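Local atomic coordinates of hemoglobin subunit alpha (Isurus oxyrinchus, PDB entry 3MKB), a protein that probably binds and carries oxygen in shark blood, as the heme-bearing alpha chain of a four-chain hemoglobin. Residues F43-Y48 with A53-H58; R31-A34 with A39-Y42. One frame throughout, in Å; residues are numbered along the deposited sequence.

Contact 1. Residues F43-Y48 with A53-H58. With HEM (protoporphyrin IX containing Fe), chain E.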
loop_
_atom_site.group_PDB
_atom_site.type_symbol
_atom_site.label_atom_id
_atom_site.label_comp_id
_atom_site.label_asym_id
_atom_site.label_seq_id
_atom_site.Cartn_x
_atom_site.Cartn_y
_atom_site.Cartn_z
ATOM N N PHE A 43 -0.656 20.674 2.314
ATOM C CA PHE A 43 0.135 21.802 2.837
ATOM C C PHE A 43 0.183 22.970 1.846
ATOM O O PHE A 43 0.566 22.803 0.700
ATOM C CB PHE A 43 1.569 21.303 3.076
ATOM C CG PHE A 43 1.625 20.085 3.958
ATOM C CD1 PHE A 43 1.731 18.828 3.407
ATOM C CD2 PHE A 43 1.531 20.213 5.353
ATOM C CE1 PHE A 43 1.771 17.693 4.215
ATOM C CE2 PHE A 43 1.571 19.105 6.162
ATOM C CZ PHE A 43 1.697 17.811 5.567
ATOM N N ASP A 44 -0.224 24.137 2.287
ATOM C CA ASP A 44 -0.170 25.324 1.413
ATOM C C ASP A 44 1.167 25.998 1.653
ATOM O O ASP A 44 1.232 27.008 2.354
ATOM C CB ASP A 44 -1.332 26.248 1.794
ATOM C CG ASP A 44 -1.385 27.557 0.988
ATOM O OD1 ASP A 44 -0.626 27.736 0.002
ATOM O OD2 ASP A 44 -2.210 28.416 1.402
ATOM N N TYR A 45 2.239 25.441 1.081
ATOM C CA TYR A 45 3.592 25.935 1.302
ATOM C C TYR A 45 4.111 26.572 0.006
ATOM O O TYR A 45 3.681 26.215 -1.081
ATOM C CB TYR A 45 4.598 24.802 1.667
ATOM C CG TYR A 45 4.370 24.110 2.997
ATOM C CD1 TYR A 45 5.072 22.939 3.324
ATOM C CD2 TYR A 45 3.453 24.615 3.933
ATOM C CE1 TYR A 45 4.850 22.279 4.586
ATOM C CE2 TYR A 45 3.220 23.964 5.154
ATOM C CZ TYR A 45 3.936 22.815 5.485
ATOM O OH TYR A 45 3.722 22.174 6.705
ATOM N N ALA A 46 5.081 27.455 0.152
ATOM C CA ALA A 46 5.855 27.971 -0.984
ATOM C C ALA A 46 7.125 27.087 -1.148
ATOM O O ALA A 46 7.574 26.812 -2.249
ATOM C CB ALA A 46 6.250 29.445 -0.732
ATOM N N ASP A 47 7.702 26.655 -0.038
ATOM C CA ASP A 47 8.961 25.890 -0.097
ATOM C C ASP A 47 8.712 24.497 0.572
ATOM O O ASP A 47 8.369 24.422 1.778
ATOM C CB ASP A 47 10.051 26.720 0.624
ATOM C CG ASP A 47 11.438 26.041 0.680
ATOM O OD1 ASP A 47 11.642 24.909 0.176
ATOM O OD2 ASP A 47 12.340 26.693 1.248
ATOM N N TYR A 48 8.822 23.433 -0.225
ATOM C CA TYR A 48 8.633 22.062 0.247
ATOM C C TYR A 48 9.943 21.301 0.600
ATOM O O TYR A 48 9.925 20.077 0.864
ATOM C CB TYR A 48 7.836 21.241 -0.783
ATOM C CG TYR A 48 6.410 21.678 -0.953
ATOM C CD1 TYR A 48 5.390 21.183 -0.132
ATOM C CD2 TYR A 48 6.091 22.628 -1.905
ATOM C CE1 TYR A 48 4.083 21.628 -0.280
ATOM C CE2 TYR A 48 4.792 23.075 -2.063
ATOM C CZ TYR A 48 3.805 22.566 -1.274
ATOM O OH TYR A 48 2.542 23.051 -1.467
ATOM N N ALA A 53 10.315 27.378 6.074
ATOM C CA ALA A 53 9.917 27.675 7.488
ATOM C C ALA A 53 8.818 26.754 8.016
ATOM O O ALA A 53 8.883 26.240 9.161
ATOM C CB ALA A 53 9.521 29.168 7.688
ATOM N N LYS A 54 7.800 26.558 7.202
ATOM C CA LYS A 54 6.647 25.805 7.640
ATOM C C LYS A 54 6.918 24.298 7.651
ATOM O O LYS A 54 6.311 23.540 8.417
ATOM C CB LYS A 54 5.460 26.133 6.737
ATOM C CG LYS A 54 4.644 27.382 7.121
ATOM C CD LYS A 54 3.719 27.764 5.931
ATOM C CE LYS A 54 2.927 29.038 6.210
ATOM N NZ LYS A 54 2.138 29.417 4.984
ATOM N N VAL A 55 7.825 23.862 6.766
ATOM C CA VAL A 55 8.320 22.445 6.825
ATOM C C VAL A 55 9.115 22.156 8.122
ATOM O O VAL A 55 8.932 21.070 8.770
ATOM C CB VAL A 55 9.160 22.113 5.562
ATOM C CG1 VAL A 55 9.779 20.740 5.639
ATOM C CG2 VAL A 55 8.252 22.252 4.266
ATOM N N GLN A 56 9.956 23.102 8.496
ATOM C CA GLN A 56 10.703 23.028 9.728
ATOM C C GLN A 56 9.779 22.924 10.924
ATOM O O GLN A 56 9.939 22.082 11.776
ATOM C CB GLN A 56 11.677 24.191 9.838
ATOM C CG GLN A 56 12.887 24.005 8.945
ATOM C CD GLN A 56 13.810 25.172 8.927
ATOM O OE1 GLN A 56 13.406 26.314 8.953
ATOM N NE2 GLN A 56 15.062 24.889 8.851
ATOM N N LEU A 57 8.783 23.778 10.927
ATOM C CA LEU A 57 7.750 23.791 12.016
ATOM C C LEU A 57 7.029 22.465 12.207
ATOM O O LEU A 57 7.018 21.894 13.324
ATOM C CB LEU A 57 6.730 24.902 11.778
ATOM C CG LEU A 57 5.672 25.100 12.856
ATOM C CD1 LEU A 57 6.367 25.538 14.231
ATOM C CD2 LEU A 57 4.604 26.152 12.331
ATOM N N HIS A 58 6.441 21.943 11.122
ATOM C CA HIS A 58 5.781 20.654 11.158
ATOM C C HIS A 58 6.811 19.563 11.436
ATOM O O HIS A 58 6.559 18.661 12.212
ATOM C CB HIS A 58 4.965 20.395 9.839
ATOM C CG HIS A 58 4.108 19.157 9.891
ATOM N ND1 HIS A 58 4.024 18.258 8.851
ATOM C CD2 HIS A 58 3.357 18.635 10.892
ATOM C CE1 HIS A 58 3.242 17.253 9.199
ATOM N NE2 HIS A 58 2.815 17.464 10.434
HETATM C CHA HEM E . 0.052 19.186 12.423
HETATM C CHB HEM E . 2.342 15.440 14.415
HETATM C CHC HEM E . 2.285 13.001 10.172
HETATM C CHD HEM E . -0.368 16.539 8.274
HETATM C C1A HEM E . 0.652 18.386 13.370
HETATM C C2A HEM E . 0.872 18.692 14.761
HETATM C C3A HEM E . 1.489 17.646 15.352
HETATM C C4A HEM E . 1.719 16.661 14.299
HETATM C CMA HEM E . 1.927 17.465 16.853
HETATM C CAA HEM E . 0.291 19.974 15.384
HETATM C CBA HEM E . -1.077 19.373 15.851
HETATM C CGA HEM E . -1.772 20.249 16.847
HETATM O O1A HEM E . -1.488 21.491 16.822
HETATM O O2A HEM E . -2.605 19.733 17.654
HETATM C C1B HEM E . 2.497 14.465 13.446
HETATM C C2B HEM E . 3.060 13.152 13.668
HETATM C C3B HEM E . 3.072 12.495 12.497
HETATM C C4B HEM E . 2.482 13.345 11.495
HETATM C CMB HEM E . 3.606 12.573 15.004
HETATM C CAB HEM E . 3.549 11.047 12.217
HETATM C CBB HEM E . 4.426 10.341 12.952
HETATM C C1C HEM E . 1.567 13.727 9.239
HETATM C C2C HEM E . 1.341 13.363 7.838
HETATM C C3C HEM E . 0.616 14.360 7.272
HETATM C C4C HEM E . 0.364 15.370 8.316
HETATM C CMC HEM E . 1.937 12.064 7.220
HETATM C CAC HEM E . 0.157 14.386 5.789
HETATM C CBC HEM E . 0.926 13.815 4.815
HETATM C C1D HEM E . -0.418 17.571 9.212
HETATM C C2D HEM E . -0.922 18.879 8.893
HETATM C C3D HEM E . -0.759 19.757 10.100
HETATM C C4D HEM E . -0.238 18.844 11.108
HETATM C CMD HEM E . -1.458 19.368 7.518
HETATM C CAD HEM E . -1.178 21.272 10.156
HETATM C CBD HEM E . -0.013 22.297 9.992
HETATM C CGD HEM E . 0.558 22.517 8.571
HETATM O O1D HEM E . -0.202 22.731 7.562
HETATM O O2D HEM E . 1.810 22.496 8.398
HETATM N NA HEM E . 1.187 17.163 13.140
HETATM N NB HEM E . 2.139 14.558 12.078
HETATM N NC HEM E . 0.943 14.921 9.450
HETATM N ND HEM E . -0.008 17.569 10.550
HETATM FE FE HEM E . 1.088 16.038 11.327
HETATM O O HOH W 1 4.562 19.448 6.577
HETATM O O HOH W 2 7.901 25.580 3.982
#

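Contact 2. Residues R31-A34 with A39-Y42. With HEM (protoporphyrin IX containing Fe), chain E.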
loop_
_atom_site.group_PDB
_atom_site.type_symbol
_atom_site.label_atom_id
_atom_site.label_comp_id
_atom_site.label_asym_id
_atom_site.label_seq_id
_atom_site.Cartn_x
_atom_site.Cartn_y
_atom_site.Cartn_z
ATOM N N ARG A 31 11.939 14.685 2.102
ATOM C CA ARG A 31 11.916 13.347 1.468
ATOM C C ARG A 31 10.525 12.897 1.074
ATOM O O ARG A 31 10.351 12.516 -0.076
ATOM C CB ARG A 31 12.612 12.286 2.337
ATOM C CG ARG A 31 14.086 12.595 2.651
ATOM C CD ARG A 31 14.806 11.365 3.327
ATOM N NE ARG A 31 16.141 11.823 3.658
ATOM C CZ ARG A 31 17.128 11.986 2.784
ATOM N NH1 ARG A 31 16.985 11.617 1.531
ATOM N NH2 ARG A 31 18.284 12.480 3.189
ATOM N N LEU A 32 9.551 12.944 1.973
ATOM C CA LEU A 32 8.169 12.652 1.635
ATOM C C LEU A 32 7.685 13.380 0.370
ATOM O O LEU A 32 7.181 12.776 -0.533
ATOM C CB LEU A 32 7.247 12.966 2.805
ATOM C CG LEU A 32 5.776 12.583 2.692
ATOM C CD1 LEU A 32 5.547 11.135 2.471
ATOM C CD2 LEU A 32 4.958 13.100 3.869
ATOM N N PHE A 33 7.862 14.688 0.353
ATOM C CA PHE A 33 7.327 15.547 -0.714
ATOM C C PHE A 33 8.026 15.266 -2.039
ATOM O O PHE A 33 7.382 15.311 -3.111
ATOM C CB PHE A 33 7.438 17.044 -0.347
ATOM C CG PHE A 33 6.657 17.439 0.899
ATOM C CD1 PHE A 33 5.393 16.900 1.151
ATOM C CD2 PHE A 33 7.185 18.373 1.799
ATOM C CE1 PHE A 33 4.644 17.257 2.291
ATOM C CE2 PHE A 33 6.457 18.716 2.976
ATOM C CZ PHE A 33 5.175 18.181 3.182
ATOM N N ALA A 34 9.316 14.989 -1.976
ATOM C CA ALA A 34 10.113 14.650 -3.164
ATOM C C ALA A 34 9.753 13.248 -3.732
ATOM O O ALA A 34 9.553 13.071 -4.935
ATOM C CB ALA A 34 11.692 14.747 -2.809
ATOM N N ALA A 39 1.624 13.905 -1.236
ATOM C CA ALA A 39 1.578 14.411 0.151
ATOM C C ALA A 39 1.624 15.936 0.238
ATOM O O ALA A 39 1.254 16.512 1.245
ATOM C CB ALA A 39 2.703 13.792 0.964
ATOM N N LYS A 40 2.145 16.617 -0.782
ATOM C CA LYS A 40 2.120 18.081 -0.789
ATOM C C LYS A 40 0.692 18.658 -0.717
ATOM O O LYS A 40 0.509 19.813 -0.360
ATOM C CB LYS A 40 2.825 18.618 -2.041
ATOM C CG LYS A 40 4.259 18.231 -2.035
ATOM C CD LYS A 40 5.056 19.099 -2.972
ATOM C CE LYS A 40 4.975 18.621 -4.322
ATOM N NZ LYS A 40 5.346 19.812 -5.168
ATOM N N SER A 41 -0.300 17.837 -1.055
ATOM C CA SER A 41 -1.689 18.268 -1.200
ATOM C C SER A 41 -2.288 18.796 0.086
ATOM O O SER A 41 -3.188 19.626 0.042
ATOM C CB SER A 41 -2.527 17.116 -1.747
ATOM O OG SER A 41 -2.689 16.073 -0.760
ATOM N N TYR A 42 -1.778 18.330 1.230
ATOM C CA TYR A 42 -2.182 18.789 2.566
ATOM C C TYR A 42 -1.655 20.136 3.012
ATOM O O TYR A 42 -2.140 20.674 4.011
ATOM C CB TYR A 42 -1.758 17.742 3.641
ATOM C CG TYR A 42 -2.509 16.455 3.440
ATOM C CD1 TYR A 42 -3.846 16.344 3.865
ATOM C CD2 TYR A 42 -1.910 15.378 2.781
ATOM C CE1 TYR A 42 -4.560 15.211 3.654
ATOM C CE2 TYR A 42 -2.605 14.214 2.539
ATOM C CZ TYR A 42 -3.958 14.132 2.969
ATOM O OH TYR A 42 -4.690 13.009 2.764
HETATM C CHA HEM E . 0.052 19.186 12.423
HETATM C CHB HEM E . 2.342 15.440 14.415
HETATM C CHC HEM E . 2.285 13.001 10.172
HETATM C CHD HEM E . -0.368 16.539 8.274
HETATM C C1A HEM E . 0.652 18.386 13.370
HETATM C C2A HEM E . 0.872 18.692 14.761
HETATM C C3A HEM E . 1.489 17.646 15.352
HETATM C C4A HEM E . 1.719 16.661 14.299
HETATM C CMA HEM E . 1.927 17.465 16.853
HETATM C CAA HEM E . 0.291 19.974 15.384
HETATM C CBA HEM E . -1.077 19.373 15.851
HETATM C CGA HEM E . -1.772 20.249 16.847
HETATM O O1A HEM E . -1.488 21.491 16.822
HETATM O O2A HEM E . -2.605 19.733 17.654
HETATM C C1B HEM E . 2.497 14.465 13.446
HETATM C C2B HEM E . 3.060 13.152 13.668
HETATM C C3B HEM E . 3.072 12.495 12.497
HETATM C C4B HEM E . 2.482 13.345 11.495
HETATM C CMB HEM E . 3.606 12.573 15.004
HETATM C CAB HEM E . 3.549 11.047 12.217
HETATM C CBB HEM E . 4.426 10.341 12.952
HETATM C C1C HEM E . 1.567 13.727 9.239
HETATM C C2C HEM E . 1.341 13.363 7.838
HETATM C C3C HEM E . 0.616 14.360 7.272
HETATM C C4C HEM E . 0.364 15.370 8.316
HETATM C CMC HEM E . 1.937 12.064 7.220
HETATM C CAC HEM E . 0.157 14.386 5.789
HETATM C CBC HEM E . 0.926 13.815 4.815
HETATM C C1D HEM E . -0.418 17.571 9.212
HETATM C C2D HEM E . -0.922 18.879 8.893
HETATM C C3D HEM E . -0.759 19.757 10.100
HETATM C C4D HEM E . -0.238 18.844 11.108
HETATM C CMD HEM E . -1.458 19.368 7.518
HETATM C CAD HEM E . -1.178 21.272 10.156
HETATM C CBD HEM E . -0.013 22.297 9.992
HETATM C CGD HEM E . 0.558 22.517 8.571
HETATM O O1D HEM E . -0.202 22.731 7.562
HETATM O O2D HEM E . 1.810 22.496 8.398
HETATM N NA HEM E . 1.187 17.163 13.140
HETATM N NB HEM E . 2.139 14.558 12.078
HETATM N NC HEM E . 0.943 14.921 9.450
HETATM N ND HEM E . -0.008 17.569 10.550
HETATM FE FE HEM E . 1.088 16.038 11.327
#

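Contact 1. Residues F43-Y48 with A53-H58
The hydroxyl of Tyr-45, which lies close to the carbonyl O of Lys-54, is held by two hydrogen bonds, one given and one taken. OH donates to the heme propionate oxygen O2D at 2.6 Å, and it accepts a hydrogen bond from water 1. That water in turn accepts from ND1 of His-58 at 2.6 Å, so propionate, tyrosine, water and histidine form one chain of bonds. The phenol ring is clamped between two aliphatic groups: CB of Phe-43 lies over the centre of one face, while CB of Lys-54 makes a CH-pi contact with the opposite face, 3.9 Å from the Tyr-45 ring centroid and nearer the rim. Val-55 adds a third touch, its CG2 meeting CD1 of Tyr-45 obliquely at 3.4 Å. Because CG of His-58 stands anti to the backbone N (chi1 -172°), the imidazole reaches the heme and NE2 binds the iron at 2.4 Å. The Phe-43 ring meets this imidazole obliquely, the planes at 39°, and its CE2 approaches the heme methyl CMD to 3.3 Å. Within the loop, Tyr-48 OH donates to the carbonyl O of Phe-43 at 2.9 Å. With His-87 as the other protein ligand, the iron has two histidine ligands, an arrangement consistent with a hemichrome, set in the distal pocket and CD corner of the globin fold.

Contact 2. Residues R31-A34 with A39-Y42
Phe-33, Ala-39 and Lys-40 supply most of the buried surface where the end of helix 21-35 meets the 3-10 turn that follows it, and no hydrogen bond crosses between the two segments. With CG of Phe-33 beside its backbone N (chi1 -61°), CB, CD1 and CE1 of the benzyl group meet Ala-39 and Lys-40. CD1 of Phe-33 touches CG of Lys-40 at 3.6 Å, and the next ring carbon, CE1, comes within 3.6 Å of the carbonyl O of Ala-39; both approaches are oblique to the ring. The side chains of Phe-33 and Lys-40 thus cross at an angle, the aliphatic part of the lysine resting against CB and CD1 of the phenylalanine. Beyond that, the lysine chain bends at chi3 (-83°), and its cationic end has a cation-pi partner in Tyr-48. Ala-39 points its methyl at the helix, where CB sits 3.7 Å from CG of Leu-32 and equally close to CD2 of that leucine, with CD1 of Phe-33 a little farther away at 4.1 Å. The Phe-33 ring also meets Tyr-48 edge-to-face and lies against Phe-43. Were Phe-33 replaced by an alanine, a gap would probably open beside Ala-39 and CG of Lys-40 would be likely to lose its apolar support. At the far end of the turn, CD2 of Tyr-42 touches the heme vinyl carbon CAC at 3.8 Å, while its hydroxyl is hydrogen-bonded to the backbone N of Asp-94 and to Asp-89 of a neighbouring beta subunit. This is the B-C corner of a globin, where helix B is followed by the short 3-10 helix C that borders both the heme pocket and an alpha-beta interface.

Overall arrangement
The two contacts illustrate how one connection between helices 21-35 and 53-70 can be anchored at both ends. Contact 2 comes first along the chain and is buried and apolar; contact 1 is only partly buried, and its polar links run through waters and the heme, beside CH-pi and apolar packing, with no direct hydrogen bond between its segments either. Their centres lie 10 Å apart, joined by packing: CE1 of Phe-43 meets CE1 of Phe-33 at 3.5 Å, and CD1 of Tyr-48 lies equally near CD of Lys-40. Both touch the same heme vinyl, while contact 1 also reaches a propionate, a methyl and the iron. Beta subunits reach the segments of contact 2 alone.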